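Local coordinates for protein Cj0977 (Campylobacter jejuni, PDB 3BNV) that is a virulence factor whose gene is under sigma28 control, a hot-dog-fold protein of unknown biochemical function that is not part of the flagellum, at residues A[63-77]-A[96-110]. Numbering follows the deposited sequence.
Sequences GLIFDAFIFAAANYV and FYAPLKLGDVLELEA
Two backbone hydrogen bonds join G63-I65 to L100-L102 in a single beta bridge centred on L64 and K101. The two are unequal: L102 N gives the short one to G63 O, 2.7 Å and in the carbonyl plane, whereas I65 N reaches L100 O at 3.3 Å from 41° out of that carbonyl plane. Within 96-110, K101 N bonds D104 OD2, and a type II turn from K101 to D104 leads the chain into strand 105-112.

The other side-chain contacts are mainly apolar. L64 CD1 lies 3.6 Å from P99 CB, and I65 CB faces L100 CB. With CG1 of I70 beside its backbone N (chi1 -57°) and the chain then extended, CD1 reaches L100 CD1 at 3.7 Å and the edge of the F96 ring, while its CG2 branch meets L106 CD2. D67 CB lies over one face of the F96 ring, 4.1 Å from CE2. Farther along, L108 CD2 sits against A73 CB (3.6 Å) and A74 N, and V77 CG1 touches A110 CB at 3.9 Å.

The axes of helix 67-77 and strand 105-110 approach to 8.5 Å at 37°, the helix lying against the antiparallel sheet as in a hot-dog fold. D67 OD1 also bonds I89 N of the second subunit. Two backbone bonds therefore tie the loop before the helix to 100-102, while apolar contacts, aliphatic apart from the F96 ring and without any salt bridge, seat the helix itself on the sheet.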
ATOM      1  N   GLY A  63     -13.559  -9.465   8.785  1.00 32.55           N
ATOM      2  CA  GLY A  63     -13.500  -8.004   8.801  1.00 32.09           C
ATOM      3  C   GLY A  63     -12.104  -7.436   8.939  1.00 31.93           C
ATOM      4  O   GLY A  63     -11.937  -6.248   9.159  1.00 32.19           O
ATOM      5  N   LEU A  64     -11.090  -8.273   8.800  1.00 31.79           N
ATOM      6  CA  LEU A  64      -9.730  -7.817   8.937  1.00 31.56           C
ATOM      7  C   LEU A  64      -9.337  -7.104   7.641  1.00 32.21           C
ATOM      8  O   LEU A  64      -9.571  -7.605   6.547  1.00 32.48           O
ATOM      9  CB  LEU A  64      -8.804  -8.992   9.233  1.00 31.60           C
ATOM     10  CG  LEU A  64      -7.295  -8.731   9.259  1.00 30.94           C
ATOM     11  CD1 LEU A  64      -6.954  -8.033  10.523  1.00 27.19           C
ATOM     12  CD2 LEU A  64      -6.549 -10.066   9.138  1.00 30.57           C
ATOM     13  N   ILE A  65      -8.766  -5.915   7.779  1.00 32.16           N
ATOM     14  CA  ILE A  65      -8.449  -5.061   6.665  1.00 31.96           C
ATOM     15  C   ILE A  65      -6.993  -5.264   6.264  1.00 32.38           C
ATOM     16  O   ILE A  65      -6.095  -5.109   7.088  1.00 32.47           O
ATOM     17  CB  ILE A  65      -8.675  -3.596   7.068  1.00 31.52           C
ATOM     18  CG1 ILE A  65     -10.125  -3.401   7.495  1.00 32.29           C
ATOM     19  CG2 ILE A  65      -8.370  -2.661   5.941  1.00 30.40           C
ATOM     20  CD1 ILE A  65     -11.148  -3.296   6.329  1.00 29.45           C
ATOM     21  N   PHE A  66      -6.766  -5.587   4.991  1.00 32.29           N
ATOM     22  CA  PHE A  66      -5.433  -5.807   4.478  1.00 32.11           C
ATOM     23  C   PHE A  66      -4.591  -4.597   4.784  1.00 32.64           C
ATOM     24  O   PHE A  66      -4.991  -3.474   4.478  1.00 33.02           O
ATOM     25  CB  PHE A  66      -5.493  -5.989   2.982  1.00 31.50           C
ATOM     26  CG  PHE A  66      -4.248  -6.551   2.384  1.00 31.51           C
ATOM     27  CD1 PHE A  66      -3.680  -5.963   1.256  1.00 31.10           C
ATOM     28  CD2 PHE A  66      -3.669  -7.705   2.900  1.00 31.64           C
ATOM     29  CE1 PHE A  66      -2.553  -6.506   0.663  1.00 31.39           C
ATOM     30  CE2 PHE A  66      -2.549  -8.255   2.317  1.00 31.25           C
ATOM     31  CZ  PHE A  66      -1.980  -7.650   1.198  1.00 31.55           C
ATOM     32  N   ASP A  67      -3.413  -4.812   5.366  1.00 32.85           N
ATOM     33  CA  ASP A  67      -2.585  -3.711   5.838  1.00 32.99           C
ATOM     34  C   ASP A  67      -2.182  -2.726   4.733  1.00 33.07           C
ATOM     35  O   ASP A  67      -2.038  -1.522   4.984  1.00 33.59           O
ATOM     36  CB  ASP A  67      -1.361  -4.258   6.553  1.00 33.39           C
ATOM     37  CG  ASP A  67      -1.709  -4.999   7.858  1.00 36.39           C
ATOM     38  OD1 ASP A  67      -1.452  -6.231   7.981  1.00 38.28           O
ATOM     39  OD2 ASP A  67      -2.222  -4.340   8.791  1.00 39.87           O
ATOM     40  N   ALA A  68      -2.026  -3.207   3.507  1.00 32.82           N
ATOM     41  CA  ALA A  68      -1.605  -2.345   2.408  1.00 32.43           C
ATOM     42  C   ALA A  68      -2.518  -1.154   2.182  1.00 32.58           C
ATOM     43  O   ALA A  68      -2.080  -0.109   1.687  1.00 33.24           O
ATOM     44  CB  ALA A  68      -1.474  -3.136   1.142  1.00 32.34           C
ATOM     45  N   PHE A  69      -3.782  -1.274   2.546  1.00 32.44           N
ATOM     46  CA  PHE A  69      -4.683  -0.131   2.371  1.00 32.41           C
ATOM     47  C   PHE A  69      -4.345   0.973   3.334  1.00 32.70           C
ATOM     48  O   PHE A  69      -4.511   2.150   3.027  1.00 32.50           O
ATOM     49  CB  PHE A  69      -6.143  -0.541   2.465  1.00 31.91           C
ATOM     50  CG  PHE A  69      -6.538  -1.439   1.360  1.00 31.77           C
ATOM     51  CD1 PHE A  69      -6.731  -0.930   0.100  1.00 31.83           C
ATOM     52  CD2 PHE A  69      -6.590  -2.805   1.549  1.00 30.88           C
ATOM     53  CE1 PHE A  69      -7.049  -1.747  -0.954  1.00 31.83           C
ATOM     54  CE2 PHE A  69      -6.902  -3.633   0.516  1.00 32.15           C
ATOM     55  CZ  PHE A  69      -7.132  -3.109  -0.748  1.00 32.86           C
ATOM     56  N   ILE A  70      -3.825   0.600   4.498  1.00 33.02           N
ATOM     57  CA  ILE A  70      -3.404   1.626   5.421  1.00 33.24           C
ATOM     58  C   ILE A  70      -2.217   2.304   4.775  1.00 33.44           C
ATOM     59  O   ILE A  70      -2.123   3.534   4.788  1.00 33.57           O
ATOM     60  CB  ILE A  70      -2.967   1.034   6.728  1.00 33.44           C
ATOM     61  CG1 ILE A  70      -4.074   0.200   7.332  1.00 34.29           C
ATOM     62  CG2 ILE A  70      -2.572   2.101   7.692  1.00 33.00           C
ATOM     63  CD1 ILE A  70      -3.496  -0.717   8.468  1.00 37.39           C
ATOM     64  N   PHE A  71      -1.321   1.503   4.187  1.00 33.20           N
ATOM     65  CA  PHE A  71      -0.163   2.076   3.524  1.00 33.22           C
ATOM     66  C   PHE A  71      -0.630   2.965   2.384  1.00 33.16           C
ATOM     67  O   PHE A  71      -0.183   4.091   2.250  1.00 33.27           O
ATOM     68  CB  PHE A  71       0.795   1.013   3.004  1.00 33.56           C
ATOM     69  CG  PHE A  71       2.020   1.583   2.283  1.00 35.52           C
ATOM     70  CD1 PHE A  71       2.023   1.775   0.918  1.00 34.67           C
ATOM     71  CD2 PHE A  71       3.169   1.928   2.986  1.00 36.63           C
ATOM     72  CE1 PHE A  71       3.154   2.287   0.272  1.00 35.46           C
ATOM     73  CE2 PHE A  71       4.273   2.459   2.336  1.00 35.89           C
ATOM     74  CZ  PHE A  71       4.268   2.624   0.981  1.00 33.78           C
ATOM     75  N   ALA A  72      -1.559   2.482   1.571  1.00 32.74           N
ATOM     76  CA  ALA A  72      -2.049   3.312   0.500  1.00 32.48           C
ATOM     77  C   ALA A  72      -2.483   4.665   1.025  1.00 32.76           C
ATOM     78  O   ALA A  72      -2.128   5.683   0.453  1.00 33.35           O
ATOM     79  CB  ALA A  72      -3.182   2.638  -0.220  1.00 33.03           C
ATOM     80  N   ALA A  73      -3.254   4.693   2.102  1.00 32.76           N
ATOM     81  CA  ALA A  73      -3.726   5.960   2.614  1.00 32.68           C
ATOM     82  C   ALA A  73      -2.516   6.827   3.026  1.00 32.98           C
ATOM     83  O   ALA A  73      -2.446   8.012   2.703  1.00 33.02           O
ATOM     84  CB  ALA A  73      -4.669   5.729   3.757  1.00 31.94           C
ATOM     85  N   ALA A  74      -1.548   6.221   3.707  1.00 32.81           N
ATOM     86  CA  ALA A  74      -0.367   6.960   4.128  1.00 32.69           C
ATOM     87  C   ALA A  74       0.416   7.504   2.923  1.00 32.43           C
ATOM     88  O   ALA A  74       0.930   8.631   2.931  1.00 32.17           O
ATOM     89  CB  ALA A  74       0.499   6.084   4.966  1.00 32.49           C
ATOM     90  N   ASN A  75       0.498   6.688   1.895  1.00 32.26           N
ATOM     91  CA  ASN A  75       1.159   7.042   0.669  1.00 32.25           C
ATOM     92  C   ASN A  75       0.475   8.275   0.048  1.00 32.27           C
ATOM     93  O   ASN A  75       1.117   9.236  -0.402  1.00 32.62           O
ATOM     94  CB  ASN A  75       1.123   5.810  -0.230  1.00 32.08           C
ATOM     95  CG  ASN A  75       1.844   5.991  -1.539  1.00 33.17           C
ATOM     96  OD1 ASN A  75       2.230   7.107  -1.932  1.00 34.29           O
ATOM     97  ND2 ASN A  75       2.002   4.892  -2.255  1.00 31.27           N
ATOM     98  N   TYR A  76      -0.841   8.276   0.062  1.00 32.18           N
ATOM     99  CA  TYR A  76      -1.588   9.385  -0.510  1.00 32.00           C
ATOM    100  C   TYR A  76      -1.402  10.675   0.308  1.00 31.86           C
ATOM    101  O   TYR A  76      -0.991  11.699  -0.227  1.00 32.33           O
ATOM    102  CB  TYR A  76      -3.036   8.949  -0.684  1.00 31.75           C
ATOM    103  CG  TYR A  76      -3.979   9.901  -1.361  1.00 31.39           C
ATOM    104  CD1 TYR A  76      -5.287   9.988  -0.948  1.00 31.68           C
ATOM    105  CD2 TYR A  76      -3.589  10.669  -2.424  1.00 32.19           C
ATOM    106  CE1 TYR A  76      -6.181  10.837  -1.568  1.00 32.51           C
ATOM    107  CE2 TYR A  76      -4.485  11.540  -3.049  1.00 31.65           C
ATOM    108  CZ  TYR A  76      -5.774  11.617  -2.615  1.00 31.29           C
ATOM    109  OH  TYR A  76      -6.680  12.463  -3.219  1.00 30.84           O
ATOM    110  N   VAL A  77      -1.669  10.638   1.601  1.00 31.71           N
ATOM    111  CA  VAL A  77      -1.526  11.847   2.410  1.00 31.64           C
ATOM    112  C   VAL A  77      -0.054  12.357   2.486  1.00 31.94           C
ATOM    113  O   VAL A  77       0.189  13.557   2.565  1.00 32.06           O
ATOM    114  CB  VAL A  77      -2.173  11.714   3.804  1.00 30.82           C
ATOM    115  CG1 VAL A  77      -1.288  10.951   4.751  1.00 31.70           C
ATOM    116  CG2 VAL A  77      -2.418  13.045   4.378  1.00 30.78           C
ATOM    117  N   PHE A  96       3.061  -0.888  11.725  1.00 32.05           N
ATOM    118  CA  PHE A  96       1.640  -1.161  11.839  1.00 31.90           C
ATOM    119  C   PHE A  96       1.368  -1.717  13.214  1.00 31.81           C
ATOM    120  O   PHE A  96       1.518  -2.904  13.424  1.00 32.15           O
ATOM    121  CB  PHE A  96       1.257  -2.241  10.845  1.00 31.70           C
ATOM    122  CG  PHE A  96       1.549  -1.880   9.421  1.00 31.75           C
ATOM    123  CD1 PHE A  96       2.769  -2.188   8.848  1.00 32.18           C
ATOM    124  CD2 PHE A  96       0.606  -1.263   8.658  1.00 30.37           C
ATOM    125  CE1 PHE A  96       3.016  -1.873   7.538  1.00 32.16           C
ATOM    126  CE2 PHE A  96       0.854  -0.947   7.361  1.00 30.98           C
ATOM    127  CZ  PHE A  96       2.053  -1.256   6.797  1.00 31.13           C
ATOM    128  N   TYR A  97       0.941  -0.881  14.142  1.00 31.86           N
ATOM    129  CA  TYR A  97       0.810  -1.306  15.546  1.00 31.98           C
ATOM    130  C   TYR A  97      -0.361  -2.242  15.786  1.00 31.96           C
ATOM    131  O   TYR A  97      -0.338  -3.060  16.679  1.00 31.71           O
ATOM    132  CB  TYR A  97       0.687  -0.094  16.475  1.00 31.63           C
ATOM    133  CG  TYR A  97       1.833   0.877  16.367  1.00 31.26           C
ATOM    134  CD1 TYR A  97       3.128   0.481  16.662  1.00 32.30           C
ATOM    135  CD2 TYR A  97       1.622   2.187  15.979  1.00 31.35           C
ATOM    136  CE1 TYR A  97       4.198   1.370  16.571  1.00 32.37           C
ATOM    137  CE2 TYR A  97       2.682   3.090  15.884  1.00 31.83           C
ATOM    138  CZ  TYR A  97       3.970   2.674  16.187  1.00 32.28           C
ATOM    139  OH  TYR A  97       5.029   3.550  16.107  1.00 30.99           O
ATOM    140  N   ALA A  98      -1.400  -2.106  14.979  1.00 32.37           N
ATOM    141  CA  ALA A  98      -2.585  -2.933  15.126  1.00 32.35           C
ATOM    142  C   ALA A  98      -3.335  -2.888  13.816  1.00 32.65           C
ATOM    143  O   ALA A  98      -3.351  -1.859  13.139  1.00 33.15           O
ATOM    144  CB  ALA A  98      -3.429  -2.409  16.225  1.00 31.88           C
ATOM    145  N   PRO A  99      -3.974  -3.999  13.440  1.00 32.71           N
ATOM    146  CA  PRO A  99      -4.688  -3.979  12.162  1.00 32.31           C
ATOM    147  C   PRO A  99      -6.023  -3.311  12.308  1.00 32.38           C
ATOM    148  O   PRO A  99      -6.594  -3.305  13.382  1.00 32.56           O
ATOM    149  CB  PRO A  99      -4.895  -5.455  11.876  1.00 32.34           C
ATOM    150  CG  PRO A  99      -5.038  -6.049  13.244  1.00 31.99           C
ATOM    151  CD  PRO A  99      -4.095  -5.297  14.130  1.00 32.29           C
ATOM    152  N   LEU A 100      -6.519  -2.739  11.220  1.00 32.88           N
ATOM    153  CA  LEU A 100      -7.862  -2.163  11.196  1.00 32.75           C
ATOM    154  C   LEU A 100      -8.944  -3.231  11.083  1.00 32.63           C
ATOM    155  O   LEU A 100      -8.688  -4.347  10.626  1.00 32.53           O
ATOM    156  CB  LEU A 100      -8.002  -1.172  10.051  1.00 32.14           C
ATOM    157  CG  LEU A 100      -7.592   0.229  10.502  1.00 33.43           C
ATOM    158  CD1 LEU A 100      -6.118   0.281  10.818  1.00 33.92           C
ATOM    159  CD2 LEU A 100      -7.921   1.256   9.450  1.00 34.00           C
ATOM    160  N   LYS A 101     -10.146  -2.860  11.507  1.00 32.29           N
ATOM    161  CA  LYS A 101     -11.298  -3.707  11.475  1.00 32.03           C
ATOM    162  C   LYS A 101     -12.321  -3.035  10.558  1.00 32.02           C
ATOM    163  O   LYS A 101     -12.467  -1.811  10.593  1.00 31.71           O
ATOM    164  CB  LYS A 101     -11.836  -3.839  12.909  1.00 31.57           C
ATOM    165  CG  LYS A 101     -13.094  -4.657  13.037  1.00 32.15           C
ATOM    166  CD  LYS A 101     -12.977  -5.723  14.115  1.00 33.21           C
ATOM    167  CE  LYS A 101     -13.454  -5.253  15.474  1.00 34.56           C
ATOM    168  NZ  LYS A 101     -13.194  -6.303  16.499  1.00 35.08           N
ATOM    169  N   LEU A 102     -13.023  -3.819   9.734  1.00 31.82           N
ATOM    170  CA  LEU A 102     -14.055  -3.253   8.860  1.00 31.78           C
ATOM    171  C   LEU A 102     -15.034  -2.427   9.676  1.00 31.84           C
ATOM    172  O   LEU A 102     -15.538  -2.893  10.686  1.00 32.03           O
ATOM    173  CB  LEU A 102     -14.797  -4.354   8.106  1.00 31.36           C
ATOM    174  CG  LEU A 102     -15.965  -3.949   7.216  1.00 30.56           C
ATOM    175  CD1 LEU A 102     -15.570  -2.945   6.177  1.00 29.64           C
ATOM    176  CD2 LEU A 102     -16.513  -5.160   6.545  1.00 30.78           C
ATOM    177  N   GLY A 103     -15.290  -1.205   9.236  1.00 32.04           N
ATOM    178  CA  GLY A 103     -16.104  -0.263   9.999  1.00 32.22           C
ATOM    179  C   GLY A 103     -15.282   0.846  10.651  1.00 32.37           C
ATOM    180  O   GLY A 103     -15.800   1.902  11.003  1.00 32.59           O
ATOM    181  N   ASP A 104     -13.996   0.600  10.844  1.00 32.46           N
ATOM    182  CA  ASP A 104     -13.125   1.621  11.410  1.00 32.69           C
ATOM    183  C   ASP A 104     -12.916   2.747  10.413  1.00 32.65           C
ATOM    184  O   ASP A 104     -12.866   2.509   9.206  1.00 32.78           O
ATOM    185  CB  ASP A 104     -11.751   1.039  11.783  1.00 32.44           C
ATOM    186  CG  ASP A 104     -11.769   0.329  13.123  1.00 33.07           C
ATOM    187  OD1 ASP A 104     -12.712   0.569  13.904  1.00 32.86           O
ATOM    188  OD2 ASP A 104     -10.833  -0.450  13.402  1.00 33.59           O
ATOM    189  N   VAL A 105     -12.789   3.973  10.908  1.00 32.33           N
ATOM    190  CA  VAL A 105     -12.237   5.001  10.067  1.00 32.11           C
ATOM    191  C   VAL A 105     -10.882   5.469  10.586  1.00 32.10           C
ATOM    192  O   VAL A 105     -10.715   5.803  11.743  1.00 32.10           O
ATOM    193  CB  VAL A 105     -13.232   6.162   9.758  1.00 32.24           C
ATOM    194  CG1 VAL A 105     -14.526   5.944  10.430  1.00 31.24           C
ATOM    195  CG2 VAL A 105     -12.630   7.520  10.085  1.00 31.46           C
ATOM    196  N   LEU A 106      -9.907   5.454   9.700  1.00 32.17           N
ATOM    197  CA  LEU A 106      -8.562   5.839  10.028  1.00 32.01           C
ATOM    198  C   LEU A 106      -8.365   7.324   9.758  1.00 32.31           C
ATOM    199  O   LEU A 106      -8.783   7.853   8.716  1.00 32.24           O
ATOM    200  CB  LEU A 106      -7.618   5.033   9.167  1.00 32.01           C
ATOM    201  CG  LEU A 106      -6.122   5.276   9.279  1.00 32.34           C
ATOM    202  CD1 LEU A 106      -5.610   4.748  10.610  1.00 31.57           C
ATOM    203  CD2 LEU A 106      -5.467   4.553   8.128  1.00 31.25           C
ATOM    204  N   GLU A 107      -7.738   8.004  10.710  1.00 32.39           N
ATOM    205  CA  GLU A 107      -7.439   9.419  10.571  1.00 32.56           C
ATOM    206  C   GLU A 107      -5.910   9.608  10.418  1.00 32.38           C
ATOM    207  O   GLU A 107      -5.150   9.299  11.321  1.00 32.52           O
ATOM    208  CB  GLU A 107      -7.998  10.163  11.779  1.00 31.51           C
ATOM    209  CG  GLU A 107      -9.484  10.017  11.895  1.00 31.66           C
ATOM    210  CD  GLU A 107     -10.101  10.772  13.096  1.00 34.06           C
ATOM    211  OE1 GLU A 107     -10.695  10.068  13.987  1.00 31.69           O
ATOM    212  OE2 GLU A 107      -9.984  12.055  13.125  1.00 33.31           O
ATOM    213  N   LEU A 108      -5.461  10.087   9.261  1.00 32.31           N
ATOM    214  CA  LEU A 108      -4.028  10.245   9.024  1.00 32.17           C
ATOM    215  C   LEU A 108      -3.580  11.714   9.038  1.00 32.02           C
ATOM    216  O   LEU A 108      -4.288  12.585   8.559  1.00 31.94           O
ATOM    217  CB  LEU A 108      -3.628   9.573   7.708  1.00 31.63           C
ATOM    218  CG  LEU A 108      -4.097   8.128   7.524  1.00 32.53           C
ATOM    219  CD1 LEU A 108      -5.521   8.001   6.971  1.00 31.85           C
ATOM    220  CD2 LEU A 108      -3.150   7.353   6.627  1.00 33.26           C
ATOM    221  N   GLU A 109      -2.413  11.976   9.610  1.00 32.09           N
ATOM    222  CA  GLU A 109      -1.779  13.284   9.488  1.00 32.89           C
ATOM    223  C   GLU A 109      -0.379  13.107   8.947  1.00 32.78           C
ATOM    224  O   GLU A 109       0.327  12.178   9.344  1.00 33.03           O
ATOM    225  CB  GLU A 109      -1.693  14.015  10.819  1.00 32.71           C
ATOM    226  CG  GLU A 109      -3.011  14.339  11.401  1.00 34.90           C
ATOM    227  CD  GLU A 109      -2.892  15.092  12.706  1.00 37.84           C
ATOM    228  OE1 GLU A 109      -3.737  14.842  13.604  1.00 40.14           O
ATOM    229  OE2 GLU A 109      -1.970  15.933  12.842  1.00 38.33           O
ATOM    230  N   ALA A 110       0.025  14.004   8.059  1.00 32.65           N
ATOM    231  CA  ALA A 110       1.360  13.951   7.451  1.00 32.52           C
ATOM    232  C   ALA A 110       2.088  15.268   7.615  1.00 32.58           C
ATOM    233  O   ALA A 110       1.511  16.328   7.386  1.00 32.86           O
ATOM    234  CB  ALA A 110       1.241  13.601   5.966  1.00 32.51           C
TER